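Long-range contacts in receptor-like protein kinase ANXUR1 (Arabidopsis thaliana, PDB 6FIG), which probably acts as a cell-surface receptor kinase in plant reproduction, sensing extracellular signals through an ectodomain of two tandem malectin-like modules: residues I35-T40 / A55-A60; L78-S83 / S106-A111; N231-N236 / G322-P327; K293-V298 / G355-Y360. All blocks are in the same frame, centred on the assembly; numbering follows the deposited sequence.

Contact 1: residues I35-T40 / A55-A60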
loop_
_atom_site.group_PDB
_atom_site.type_symbol
_atom_site.label_atom_id
_atom_site.label_comp_id
_atom_site.label_asym_id
_atom_site.label_seq_id
_atom_site.Cartn_x
_atom_site.Cartn_y
_atom_site.Cartn_z
ATOM N N ILE A 35 -21.449 13.618 -18.027
ATOM C CA ILE A 35 -21.566 12.296 -18.628
ATOM C C ILE A 35 -20.202 11.638 -18.738
ATOM O O ILE A 35 -19.157 12.323 -18.731
ATOM C CB ILE A 35 -22.214 12.322 -20.027
ATOM C CG1 ILE A 35 -21.418 13.225 -20.986
ATOM C CG2 ILE A 35 -23.687 12.709 -19.904
ATOM C CD1 ILE A 35 -21.917 13.158 -22.414
ATOM N N HIS A 36 -20.232 10.308 -18.816
ATOM C CA HIS A 36 -19.058 9.478 -19.116
ATOM C C HIS A 36 -18.715 9.649 -20.583
ATOM O O HIS A 36 -19.622 9.812 -21.419
ATOM C CB HIS A 36 -19.369 7.987 -18.907
ATOM C CG HIS A 36 -19.631 7.600 -17.485
ATOM N ND1 HIS A 36 -19.703 6.283 -17.083
ATOM C CD2 HIS A 36 -19.843 8.344 -16.375
ATOM C CE1 HIS A 36 -19.954 6.233 -15.787
ATOM N NE2 HIS A 36 -20.044 7.469 -15.334
ATOM N N ALA A 37 -17.437 9.580 -20.916
ATOM C CA ALA A 37 -17.003 9.576 -22.303
ATOM C C ALA A 37 -15.779 8.706 -22.459
ATOM O O ALA A 37 -14.950 8.622 -21.561
ATOM C CB ALA A 37 -16.714 10.987 -22.787
ATOM N N THR A 38 -15.669 8.061 -23.614
ATOM C CA THR A 38 -14.488 7.286 -23.950
ATOM C C THR A 38 -13.762 7.985 -25.089
ATOM O O THR A 38 -14.396 8.430 -26.065
ATOM C CB THR A 38 -14.866 5.846 -24.338
ATOM O OG1 THR A 38 -15.740 5.310 -23.331
ATOM C CG2 THR A 38 -13.615 4.963 -24.448
ATOM N N ALA A 39 -12.438 8.072 -24.970
ATOM C CA ALA A 39 -11.608 8.704 -25.995
ATOM C C ALA A 39 -11.703 7.928 -27.309
ATOM O O ALA A 39 -11.771 6.702 -27.290
ATOM C CB ALA A 39 -10.166 8.769 -25.557
ATOM N N THR A 40 -11.706 8.651 -28.428
ATOM C CA THR A 40 -11.796 8.034 -29.766
ATOM C C THR A 40 -10.510 7.319 -30.207
ATOM O O THR A 40 -10.558 6.447 -31.077
ATOM C CB THR A 40 -12.136 9.077 -30.863
ATOM O OG1 THR A 40 -11.205 10.169 -30.790
ATOM C CG2 THR A 40 -13.546 9.601 -30.692
ATOM N N ALA A 55 -13.212 9.458 -19.521
ATOM C CA ALA A 55 -13.270 10.766 -18.901
ATOM C C ALA A 55 -14.664 11.053 -18.425
ATOM O O ALA A 55 -15.622 10.407 -18.837
ATOM C CB ALA A 55 -12.812 11.839 -19.882
ATOM N N ARG A 56 -14.755 12.020 -17.527
ATOM C CA ARG A 56 -16.007 12.674 -17.236
ATOM C C ARG A 56 -15.907 14.065 -17.864
ATOM O O ARG A 56 -14.873 14.716 -17.750
ATOM C CB ARG A 56 -16.212 12.768 -15.730
ATOM C CG ARG A 56 -17.581 13.294 -15.364
ATOM C CD ARG A 56 -17.902 13.114 -13.902
ATOM N NE ARG A 56 -18.057 11.705 -13.548
ATOM C CZ ARG A 56 -19.123 10.948 -13.791
ATOM N NH1 ARG A 56 -20.195 11.419 -14.430
ATOM N NH2 ARG A 56 -19.102 9.680 -13.386
ATOM N N ILE A 57 -16.991 14.520 -18.480
ATOM C CA ILE A 57 -17.031 15.794 -19.194
ATOM C C ILE A 57 -18.030 16.712 -18.474
ATOM O O ILE A 57 -19.156 16.297 -18.201
ATOM C CB ILE A 57 -17.502 15.607 -20.651
ATOM C CG1 ILE A 57 -16.736 14.470 -21.363
ATOM C CG2 ILE A 57 -17.344 16.909 -21.437
ATOM C CD1 ILE A 57 -15.248 14.674 -21.486
ATOM N N PHE A 58 -17.594 17.939 -18.166
ATOM C CA PHE A 58 -18.405 18.945 -17.483
ATOM C C PHE A 58 -18.633 20.129 -18.409
ATOM O O PHE A 58 -17.679 20.762 -18.849
ATOM C CB PHE A 58 -17.706 19.451 -16.206
ATOM C CG PHE A 58 -17.294 18.370 -15.255
ATOM C CD1 PHE A 58 -18.253 17.599 -14.631
ATOM C CD2 PHE A 58 -15.947 18.146 -14.970
ATOM C CE1 PHE A 58 -17.893 16.611 -13.727
ATOM C CE2 PHE A 58 -15.579 17.149 -14.069
ATOM C CZ PHE A 58 -16.557 16.384 -13.458
ATOM N N THR A 59 -19.895 20.451 -18.688
ATOM C CA THR A 59 -20.217 21.653 -19.484
ATOM C C THR A 59 -20.727 22.814 -18.635
ATOM O O THR A 59 -21.096 23.854 -19.164
ATOM C CB THR A 59 -21.202 21.329 -20.605
ATOM O OG1 THR A 59 -22.411 20.833 -20.032
ATOM C CG2 THR A 59 -20.609 20.282 -21.523
ATOM N N ALA A 60 -20.729 22.608 -17.326
ATOM C CA ALA A 60 -21.010 23.644 -16.339
ATOM C C ALA A 60 -20.276 23.205 -15.064
ATOM O O ALA A 60 -19.742 22.091 -15.014
ATOM C CB ALA A 60 -22.520 23.787 -16.125
#
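H36 and R56 face each other as the non-hydrogen-bonded pair of an antiparallel ladder, their CA atoms 4.8 Å apart. The imidazole presents its CD2-NE2 edge to the guanidinium, whose plane is turned 77° from that of the ring; R56 NH2 lies 3.1 Å from H36 NE2. R56 reaches this place because its chain leaves with CG anti to the backbone N (chi1 -173°) and then bends at chi3. The flanking pairs carry the backbone bonds. I57 N donates to I35 O (3.1 Å), while A37 and A55 are joined twice, by A37 N to A55 O (2.9 Å) and A55 N to A37 O (2.8 Å). Between them, CA-H...O contacts link R56 with I35 O and H36 with A55 O. On the face that I35, A37, A55 and I57 share, A37 CB packs against I57 CG1 at 3.8 Å. A second shell fixes the arginine: D25 forms a salt bridge with NE, and S34 OG is hydrogen-bonded to NH1. Strand 54-58 lies between two partners in the N-terminal part of the malectin-like fold, with strand 35-38 along one side and strand 151-161 along the other, where I57 touches F152.

Contact 2: residues L78-S83 / S106-A111. With NAG (2-acetamido-2-deoxy-beta-D-glucopyranose), chain C.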
loop_
_atom_site.group_PDB
_atom_site.type_symbol
_atom_site.label_atom_id
_atom_site.label_comp_id
_atom_site.label_asym_id
_atom_site.label_seq_id
_atom_site.Cartn_x
_atom_site.Cartn_y
_atom_site.Cartn_z
ATOM N N LEU A 78 -4.226 14.905 -10.657
ATOM C CA LEU A 78 -5.239 15.072 -11.690
ATOM C C LEU A 78 -4.645 14.560 -12.997
ATOM O O LEU A 78 -3.570 15.014 -13.418
ATOM C CB LEU A 78 -5.620 16.540 -11.829
ATOM C CG LEU A 78 -6.104 17.209 -10.539
ATOM C CD1 LEU A 78 -6.383 18.662 -10.783
ATOM C CD2 LEU A 78 -7.347 16.530 -9.971
ATOM N N TYR A 79 -5.334 13.606 -13.623
ATOM C CA TYR A 79 -4.882 12.950 -14.857
ATOM C C TYR A 79 -5.712 13.457 -16.028
ATOM O O TYR A 79 -6.950 13.421 -15.967
ATOM C CB TYR A 79 -5.058 11.428 -14.764
ATOM C CG TYR A 79 -4.163 10.728 -13.752
ATOM C CD1 TYR A 79 -4.322 10.911 -12.383
ATOM C CD2 TYR A 79 -3.153 9.865 -14.182
ATOM C CE1 TYR A 79 -3.491 10.277 -11.465
ATOM C CE2 TYR A 79 -2.324 9.206 -13.276
ATOM C CZ TYR A 79 -2.500 9.408 -11.922
ATOM O OH TYR A 79 -1.658 8.741 -11.052
ATOM N N PHE A 80 -5.034 13.880 -17.087
ATOM C CA PHE A 80 -5.686 14.395 -18.278
ATOM C C PHE A 80 -5.144 13.740 -19.544
ATOM O O PHE A 80 -3.931 13.610 -19.715
ATOM C CB PHE A 80 -5.444 15.890 -18.380
ATOM C CG PHE A 80 -5.949 16.676 -17.209
ATOM C CD1 PHE A 80 -7.296 16.916 -17.053
ATOM C CD2 PHE A 80 -5.059 17.184 -16.250
ATOM C CE1 PHE A 80 -7.755 17.657 -15.971
ATOM C CE2 PHE A 80 -5.518 17.922 -15.176
ATOM C CZ PHE A 80 -6.866 18.166 -15.037
ATOM N N TYR A 81 -6.056 13.348 -20.425
ATOM C CA TYR A 81 -5.723 12.801 -21.741
ATOM C C TYR A 81 -6.561 13.563 -22.783
ATOM O O TYR A 81 -7.700 13.186 -23.029
ATOM C CB TYR A 81 -6.035 11.305 -21.776
ATOM C CG TYR A 81 -5.794 10.668 -23.122
ATOM C CD1 TYR A 81 -4.534 10.707 -23.704
ATOM C CD2 TYR A 81 -6.817 10.018 -23.809
ATOM C CE1 TYR A 81 -4.302 10.127 -24.948
ATOM C CE2 TYR A 81 -6.593 9.429 -25.052
ATOM C CZ TYR A 81 -5.331 9.486 -25.614
ATOM O OH TYR A 81 -5.128 8.900 -26.857
ATOM N N PRO A 82 -6.009 14.648 -23.368
ATOM C CA PRO A 82 -6.800 15.379 -24.359
ATOM C C PRO A 82 -7.072 14.531 -25.593
ATOM O O PRO A 82 -6.157 13.934 -26.154
ATOM C CB PRO A 82 -5.942 16.608 -24.690
ATOM C CG PRO A 82 -4.579 16.309 -24.195
ATOM C CD PRO A 82 -4.711 15.297 -23.102
ATOM N N SER A 83 -8.342 14.476 -25.983
ATOM C CA SER A 83 -8.804 13.713 -27.151
ATOM C C SER A 83 -10.213 14.187 -27.483
ATOM O O SER A 83 -10.739 15.086 -26.824
ATOM C CB SER A 83 -8.823 12.211 -26.844
ATOM O OG SER A 83 -9.135 11.445 -27.997
ATOM N N SER A 106 -6.140 27.247 -13.916
ATOM C CA SER A 106 -6.970 28.392 -14.294
ATOM C C SER A 106 -6.740 28.653 -15.770
ATOM O O SER A 106 -5.579 28.714 -16.203
ATOM C CB SER A 106 -6.625 29.639 -13.474
ATOM O OG SER A 106 -7.421 30.763 -13.846
ATOM N N ASN A 107 -7.815 28.750 -16.545
ATOM C CA ASN A 107 -7.715 28.853 -18.007
ATOM C C ASN A 107 -6.852 27.743 -18.627
ATOM O O ASN A 107 -6.130 27.954 -19.610
ATOM C CB ASN A 107 -7.145 30.221 -18.384
ATOM C CG ASN A 107 -7.302 30.523 -19.860
ATOM O OD1 ASN A 107 -8.388 30.394 -20.424
ATOM N ND2 ASN A 107 -6.210 30.915 -20.491
ATOM N N PHE A 108 -6.961 26.558 -18.055
ATOM C CA PHE A 108 -6.090 25.433 -18.371
ATOM C C PHE A 108 -6.500 24.734 -19.653
ATOM O O PHE A 108 -7.638 24.258 -19.774
ATOM C CB PHE A 108 -6.117 24.454 -17.209
ATOM C CG PHE A 108 -5.494 23.120 -17.506
ATOM C CD1 PHE A 108 -4.142 23.029 -17.830
ATOM C CD2 PHE A 108 -6.256 21.949 -17.425
ATOM C CE1 PHE A 108 -3.560 21.806 -18.081
ATOM C CE2 PHE A 108 -5.679 20.714 -17.694
ATOM C CZ PHE A 108 -4.314 20.646 -18.010
ATOM N N SER A 109 -5.559 24.664 -20.597
ATOM C CA SER A 109 -5.723 23.935 -21.846
ATOM C C SER A 109 -4.826 22.712 -21.797
ATOM O O SER A 109 -3.602 22.814 -21.968
ATOM C CB SER A 109 -5.341 24.788 -23.055
ATOM O OG SER A 109 -5.420 24.023 -24.260
ATOM N N ALA A 110 -5.430 21.555 -21.580
ATOM C CA ALA A 110 -4.706 20.293 -21.643
ATOM C C ALA A 110 -4.108 20.053 -23.038
ATOM O O ALA A 110 -2.970 19.565 -23.165
ATOM C CB ALA A 110 -5.622 19.145 -21.273
ATOM N N ALA A 111 -4.868 20.416 -24.067
ATOM C CA ALA A 111 -4.448 20.227 -25.461
ATOM C C ALA A 111 -3.151 20.985 -25.737
ATOM O O ALA A 111 -2.163 20.392 -26.181
ATOM C CB ALA A 111 -5.548 20.672 -26.411
HETATM C C1 NAG C . -6.166 31.248 -21.900
HETATM C C2 NAG C . -5.927 32.741 -22.073
HETATM C C3 NAG C . -5.662 33.090 -23.536
HETATM C C4 NAG C . -4.598 32.179 -24.138
HETATM C C5 NAG C . -4.982 30.719 -23.930
HETATM C C6 NAG C . -3.941 29.734 -24.460
HETATM C C7 NAG C . -7.177 34.057 -20.412
HETATM C C8 NAG C . -8.497 34.703 -20.115
HETATM N N2 NAG C . -7.103 33.446 -21.595
HETATM O O3 NAG C . -5.264 34.458 -23.649
HETATM O O4 NAG C . -4.520 32.473 -25.546
HETATM O O5 NAG C . -5.142 30.481 -22.531
HETATM O O6 NAG C . -2.714 29.881 -23.743
HETATM O O7 NAG C . -6.256 34.117 -19.626
#
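F80 receives the edge of F108 on one face of its ring: F108 CE2 stands 3.7 Å above the plane, over the centre, nearly equidistant from all six ring atoms. The centroids are 5.0 Å apart and the planes meet at 55°, so this edge-to-face pair is inclined well short of perpendicular. One face of F108 is covered by the backbone N of A110, which lies over the ring centre. The first torsions turn the two rings toward each other: F80 holds CG anti to its carbonyl carbon (-59°), whereas in F108 the ring is anti to the backbone N (168°).

Beyond the ring pair, toward P82 and the start of the helix, the packing is aliphatic. A110 CB approaches F80 CB at 4.4 Å and P82 CG at 4.2 Å, and the proline ring also rests against the start of the helix, with P82 CG 3.8 Å from A110 O and P82 CB 4.0 Å from A111 CA. S109 is the N-cap of that helix, its OG accepting from I112 N.

N107 and F108 both face F95, forming a G1 beta bulge where the chain turns. At that corner N107 ND2 is bonded covalently to C1 of an N-acetylglucosamine (1.4 Å), the asparagine of an N-F-S glycosylation sequon; Y146 OH is hydrogen-bonded to the sugar. The contact therefore brings the end of strand 73-80 against the junction of strand 102-108 and helix 110-117, with I153 of strand 151-161 touching F80 and L122 of strand 122-128 touching F108.

Contact 3: residues N231-N236 / G322-P327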
loop_
_atom_site.group_PDB
_atom_site.type_symbol
_atom_site.label_atom_id
_atom_site.label_comp_id
_atom_site.label_asym_id
_atom_site.label_seq_id
_atom_site.Cartn_x
_atom_site.Cartn_y
_atom_site.Cartn_z
ATOM N N ASN A 231 26.436 -4.084 -5.541
ATOM C CA ASN A 231 25.408 -5.063 -5.193
ATOM C C ASN A 231 25.350 -5.202 -3.670
ATOM O O ASN A 231 26.391 -5.259 -3.011
ATOM C CB ASN A 231 25.733 -6.433 -5.822
ATOM C CG ASN A 231 25.660 -6.418 -7.343
ATOM O OD1 ASN A 231 25.015 -5.555 -7.938
ATOM N ND2 ASN A 231 26.326 -7.382 -7.979
ATOM N N ASN A 232 24.137 -5.213 -3.127
ATOM C CA ASN A 232 23.905 -5.335 -1.679
ATOM C C ASN A 232 24.411 -4.149 -0.844
ATOM O O ASN A 232 24.551 -4.278 0.370
ATOM C CB ASN A 232 24.478 -6.651 -1.115
ATOM C CG ASN A 232 23.989 -7.880 -1.866
ATOM O OD1 ASN A 232 22.822 -7.962 -2.262
ATOM N ND2 ASN A 232 24.878 -8.850 -2.046
ATOM N N PHE A 233 24.684 -3.004 -1.476
ATOM C CA PHE A 233 24.952 -1.782 -0.719
ATOM C C PHE A 233 23.660 -1.382 -0.009
ATOM O O PHE A 233 22.607 -1.376 -0.641
ATOM C CB PHE A 233 25.400 -0.643 -1.638
ATOM C CG PHE A 233 25.894 0.560 -0.888
ATOM C CD1 PHE A 233 27.192 0.603 -0.400
ATOM C CD2 PHE A 233 25.055 1.626 -0.629
ATOM C CE1 PHE A 233 27.651 1.701 0.308
ATOM C CE2 PHE A 233 25.505 2.730 0.077
ATOM C CZ PHE A 233 26.802 2.760 0.556
ATOM N N ARG A 234 23.744 -1.052 1.286
ATOM C CA ARG A 234 22.571 -0.691 2.076
ATOM C C ARG A 234 22.558 0.819 2.307
ATOM O O ARG A 234 23.594 1.431 2.619
ATOM C CB ARG A 234 22.489 -1.444 3.421
ATOM C CG ARG A 234 21.112 -1.301 4.080
ATOM C CD ARG A 234 20.927 -2.068 5.390
ATOM N NE ARG A 234 19.781 -1.549 6.162
ATOM C CZ ARG A 234 18.484 -1.781 5.904
ATOM N NH1 ARG A 234 18.106 -2.548 4.879
ATOM N NH2 ARG A 234 17.540 -1.239 6.684
ATOM N N ILE A 235 21.385 1.405 2.092
ATOM C CA ILE A 235 21.129 2.799 2.399
ATOM C C ILE A 235 20.699 2.845 3.857
ATOM O O ILE A 235 19.693 2.241 4.241
ATOM C CB ILE A 235 20.037 3.405 1.492
ATOM C CG1 ILE A 235 20.406 3.235 -0.006
ATOM C CG2 ILE A 235 19.800 4.873 1.851
ATOM C CD1 ILE A 235 21.753 3.826 -0.416
ATOM N N ASN A 236 21.447 3.590 4.650
ATOM C CA ASN A 236 21.246 3.696 6.078
ATOM C C ASN A 236 20.521 4.995 6.441
ATOM O O ASN A 236 21.136 6.024 6.698
ATOM C CB ASN A 236 22.618 3.628 6.755
ATOM C CG ASN A 236 22.539 3.744 8.249
ATOM O OD1 ASN A 236 21.469 3.593 8.836
ATOM N ND2 ASN A 236 23.698 4.021 8.883
ATOM N N GLY A 322 28.221 12.424 7.668
ATOM C CA GLY A 322 29.136 11.755 8.573
ATOM C C GLY A 322 29.579 10.373 8.131
ATOM O O GLY A 322 30.527 9.867 8.686
ATOM N N GLU A 323 28.932 9.752 7.141
ATOM C CA GLU A 323 29.270 8.384 6.761
ATOM C C GLU A 323 28.771 8.016 5.370
ATOM O O GLU A 323 27.696 8.439 4.929
ATOM C CB GLU A 323 28.696 7.368 7.775
ATOM C CG GLU A 323 29.360 5.990 7.748
ATOM C CD GLU A 323 28.720 4.967 8.684
ATOM O OE1 GLU A 323 27.842 5.310 9.514
ATOM O OE2 GLU A 323 29.090 3.784 8.565
ATOM N N LYS A 324 29.560 7.188 4.699
ATOM C CA LYS A 324 29.135 6.515 3.479
ATOM C C LYS A 324 27.816 5.791 3.708
ATOM O O LYS A 324 27.621 5.149 4.739
ATOM C CB LYS A 324 30.209 5.495 3.091
ATOM C CG LYS A 324 30.033 4.799 1.759
ATOM C CD LYS A 324 31.062 3.687 1.673
ATOM C CE LYS A 324 31.317 3.251 0.253
ATOM N NZ LYS A 324 32.490 2.335 0.252
ATOM N N GLY A 325 26.912 5.904 2.743
ATOM C CA GLY A 325 25.654 5.175 2.771
ATOM C C GLY A 325 24.508 5.839 3.501
ATOM O O GLY A 325 23.402 5.319 3.446
ATOM N N ILE A 326 24.727 6.981 4.146
ATOM C CA ILE A 326 23.628 7.717 4.808
ATOM C C ILE A 326 23.034 8.694 3.793
ATOM O O ILE A 326 23.760 9.527 3.243
ATOM C CB ILE A 326 24.109 8.464 6.076
ATOM C CG1 ILE A 326 24.569 7.464 7.141
ATOM C CG2 ILE A 326 23.028 9.373 6.644
ATOM C CD1 ILE A 326 25.209 8.081 8.361
ATOM N N PRO A 327 21.718 8.597 3.528
ATOM C CA PRO A 327 21.066 9.489 2.594
ATOM C C PRO A 327 20.700 10.804 3.278
ATOM O O PRO A 327 20.589 10.881 4.505
ATOM C CB PRO A 327 19.795 8.721 2.215
ATOM C CG PRO A 327 19.445 8.000 3.476
ATOM C CD PRO A 327 20.763 7.637 4.118
HETATM O O HOH W 1 25.958 3.959 6.508
#
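F233 directs the edge of its ring at the backbone of G325, with CZ 3.5 Å from G325 CA and G325 N also near the ring plane. CG lies anti to the backbone N (chi1 -171°), which carries the ring across to the other loop. The extended K324 chain passes the same end of the ring obliquely, its CE 4.0 Å from F233 CE1. G325 takes the positive-phi third position (87°) of a type II beta turn running from E323 to I326. The turn's own bond, I326 N to E323 O, is weak at 3.4 Å. The turn is joined to the 231-236 loop by a nearly straight bond: N236 N donates to G325 O over 2.9 Å at an N-H...O angle of 171°. A water adds a second link, accepting from N236 ND2 and donating to K324 O at 2.7 Å. Thus a loop following strand 225-228 is tied to the turn that leads from helix 317-321 into strand 327-336 of the malectin-like fold. Farther along, I235 CG2 packs on P327 CG at 3.5 Å, and N236 O comes within 3.1 Å of P327 CD. Y250 of helix 247-250 touches both I235 and P327.

Contact 4: residues K293-V298 / G355-Y360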
loop_
_atom_site.group_PDB
_atom_site.type_symbol
_atom_site.label_atom_id
_atom_site.label_comp_id
_atom_site.label_asym_id
_atom_site.label_seq_id
_atom_site.Cartn_x
_atom_site.Cartn_y
_atom_site.Cartn_z
ATOM N N LYS A 293 35.237 9.513 3.331
ATOM C CA LYS A 293 35.714 10.520 4.277
ATOM C C LYS A 293 35.337 11.919 3.838
ATOM O O LYS A 293 35.116 12.191 2.663
ATOM C CB LYS A 293 37.230 10.454 4.419
ATOM C CG LYS A 293 37.778 9.141 4.961
ATOM C CD LYS A 293 39.305 9.160 4.972
ATOM C CE LYS A 293 39.871 8.993 3.556
ATOM N NZ LYS A 293 41.359 8.956 3.485
ATOM N N ILE A 294 35.302 12.799 4.820
ATOM C CA ILE A 294 35.148 14.208 4.583
ATOM C C ILE A 294 36.317 14.716 3.723
ATOM O O ILE A 294 37.456 14.206 3.792
ATOM C CB ILE A 294 35.085 14.965 5.922
ATOM C CG1 ILE A 294 34.629 16.396 5.715
ATOM C CG2 ILE A 294 36.423 14.923 6.664
ATOM C CD1 ILE A 294 34.310 17.090 7.022
ATOM N N ASN A 295 36.008 15.713 2.903
ATOM C CA ASN A 295 37.009 16.408 2.084
ATOM C C ASN A 295 37.618 15.545 0.988
ATOM O O ASN A 295 38.719 15.814 0.511
ATOM C CB ASN A 295 38.115 17.056 2.927
ATOM C CG ASN A 295 38.729 18.264 2.241
ATOM O OD1 ASN A 295 38.051 18.970 1.505
ATOM N ND2 ASN A 295 40.023 18.504 2.481
ATOM N N GLN A 296 36.882 14.529 0.561
ATOM C CA GLN A 296 37.221 13.789 -0.622
ATOM C C GLN A 296 36.588 14.380 -1.853
ATOM O O GLN A 296 37.248 14.495 -2.867
ATOM C CB GLN A 296 36.876 12.317 -0.463
ATOM C CG GLN A 296 37.825 11.598 0.488
ATOM C CD GLN A 296 37.614 10.110 0.464
ATOM O OE1 GLN A 296 36.546 9.653 0.845
ATOM N NE2 GLN A 296 38.623 9.345 0.017
ATOM N N LYS A 297 35.301 14.725 -1.771
ATOM C CA LYS A 297 34.566 15.354 -2.871
ATOM C C LYS A 297 33.812 16.547 -2.308
ATOM O O LYS A 297 33.016 16.398 -1.380
ATOM C CB LYS A 297 33.615 14.374 -3.523
ATOM C CG LYS A 297 32.716 14.975 -4.598
ATOM C CD LYS A 297 31.900 13.899 -5.309
ATOM C CE LYS A 297 30.887 13.237 -4.387
ATOM N NZ LYS A 297 30.449 11.937 -4.933
ATOM N N VAL A 298 34.103 17.710 -2.867
ATOM C CA VAL A 298 33.633 18.984 -2.342
ATOM C C VAL A 298 33.295 19.845 -3.543
ATOM O O VAL A 298 34.111 19.995 -4.452
ATOM C CB VAL A 298 34.725 19.628 -1.469
ATOM C CG1 VAL A 298 34.273 20.933 -0.888
ATOM C CG2 VAL A 298 35.150 18.679 -0.353
ATOM N N GLY A 355 39.811 24.200 0.507
ATOM C CA GLY A 355 40.230 23.176 1.473
ATOM C C GLY A 355 40.991 21.993 0.896
ATOM O O GLY A 355 41.227 21.013 1.607
ATOM N N GLN A 356 41.408 22.088 -0.368
ATOM C CA GLN A 356 42.295 21.111 -0.973
ATOM C C GLN A 356 41.703 19.694 -0.899
ATOM O O GLN A 356 42.283 18.791 -0.291
ATOM C CB GLN A 356 43.703 21.182 -0.320
ATOM C CG GLN A 356 44.402 22.550 -0.375
ATOM C CD GLN A 356 43.745 23.664 0.458
ATOM O OE1 GLN A 356 43.599 23.570 1.694
ATOM N NE2 GLN A 356 43.354 24.739 -0.227
ATOM N N PRO A 357 40.522 19.496 -1.512
ATOM C CA PRO A 357 39.886 18.185 -1.443
ATOM C C PRO A 357 40.680 17.120 -2.197
ATOM O O PRO A 357 41.464 17.458 -3.085
ATOM C CB PRO A 357 38.529 18.433 -2.099
ATOM C CG PRO A 357 38.787 19.539 -3.073
ATOM C CD PRO A 357 39.771 20.433 -2.369
ATOM N N GLU A 358 40.499 15.852 -1.835
ATOM C CA GLU A 358 41.234 14.766 -2.499
ATOM C C GLU A 358 40.952 14.709 -3.996
ATOM O O GLU A 358 41.885 14.547 -4.803
ATOM C CB GLU A 358 40.931 13.400 -1.876
ATOM C CG GLU A 358 41.873 12.312 -2.382
ATOM C CD GLU A 358 41.688 10.976 -1.708
ATOM O OE1 GLU A 358 42.234 9.982 -2.241
ATOM O OE2 GLU A 358 41.030 10.909 -0.652
ATOM N N TYR A 359 39.676 14.831 -4.365
ATOM C CA TYR A 359 39.245 14.793 -5.744
ATOM C C TYR A 359 38.574 16.108 -6.094
ATOM O O TYR A 359 38.183 16.879 -5.205
ATOM C CB TYR A 359 38.239 13.652 -5.954
ATOM C CG TYR A 359 38.798 12.290 -5.652
ATOM C CD1 TYR A 359 39.611 11.644 -6.572
ATOM C CD2 TYR A 359 38.516 11.634 -4.439
ATOM C CE1 TYR A 359 40.148 10.394 -6.300
ATOM C CE2 TYR A 359 39.034 10.371 -4.163
ATOM C CZ TYR A 359 39.848 9.754 -5.101
ATOM O OH TYR A 359 40.400 8.504 -4.884
ATOM N N TYR A 360 38.413 16.340 -7.386
ATOM C CA TYR A 360 37.688 17.491 -7.905
ATOM C C TYR A 360 36.512 16.955 -8.708
ATOM O O TYR A 360 36.656 16.587 -9.864
ATOM C CB TYR A 360 38.593 18.382 -8.731
ATOM C CG TYR A 360 39.708 18.967 -7.901
ATOM C CD1 TYR A 360 39.449 20.006 -7.009
ATOM C CD2 TYR A 360 41.007 18.466 -7.973
ATOM C CE1 TYR A 360 40.458 20.547 -6.230
ATOM C CE2 TYR A 360 42.024 19.018 -7.196
ATOM C CZ TYR A 360 41.718 20.051 -6.320
ATOM O OH TYR A 360 42.705 20.601 -5.530
HETATM O O HOH W 2 41.244 12.004 1.863
HETATM O O HOH W 3 35.680 17.893 -5.253
#
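Q296 and E358 run alongside each other and point the same way, joined by a bond from Q296 NE2 to E358 OE2 (2.9 Å, N-H...O 168°). The carboxylate oxygen lies in the amide plane of Q296 but is itself met from above its own plane, the two flat groups being turned 38° apart. Both chains are extended beyond CG, although they start differently: CG of Q296 is anti to the carbonyl carbon, that of E358 to the backbone N (chi1 -169°). At the other end of the amide, Q296 OE1 accepts from K293 N (2.8 Å) and from S292 N, which fixes the rotation of the group. A water donates to E358 OE2 and weakly accepts from K293 NZ. N295 sends ND2 to G355 O (2.9 Å), approaching from above the carbonyl plane. The backbones are joined by E358 N to N295 O and Y359 N to Q296 O, both 2.9 Å. Y359 CB also rests 3.3 Å from Q296 O, and V298 CG2 meets P357 CB at 3.8 Å. The type II turn from K293 to Q296 lies between strands 278-287 and 299-303, so the contact joins that connection to the loop between strands 344-351 and 363-372.

Contacts 1 and 2 lie on one side of the chain's centre and contacts 3 and 4 on the other, consistent with two tandem malectin-like modules. Contacts 1 and 2 follow in series, their centres 12 Å apart; they touch where A39 CB packs on Y81 CE2 at 3.7 Å, and strand 151-161 runs beside both. Contacts 3 and 4 are about 19 Å apart between centres and interleave along the sequence, in the order 231-236, 293-298, 322-327, 355-360, so the span between the segments of each contact contains one segment of the other. Their nearest atoms stay about 6 Å apart. Between the two groups, centres are 41 to 58 Å apart, so none of the four bridges the two halves of the ectodomain.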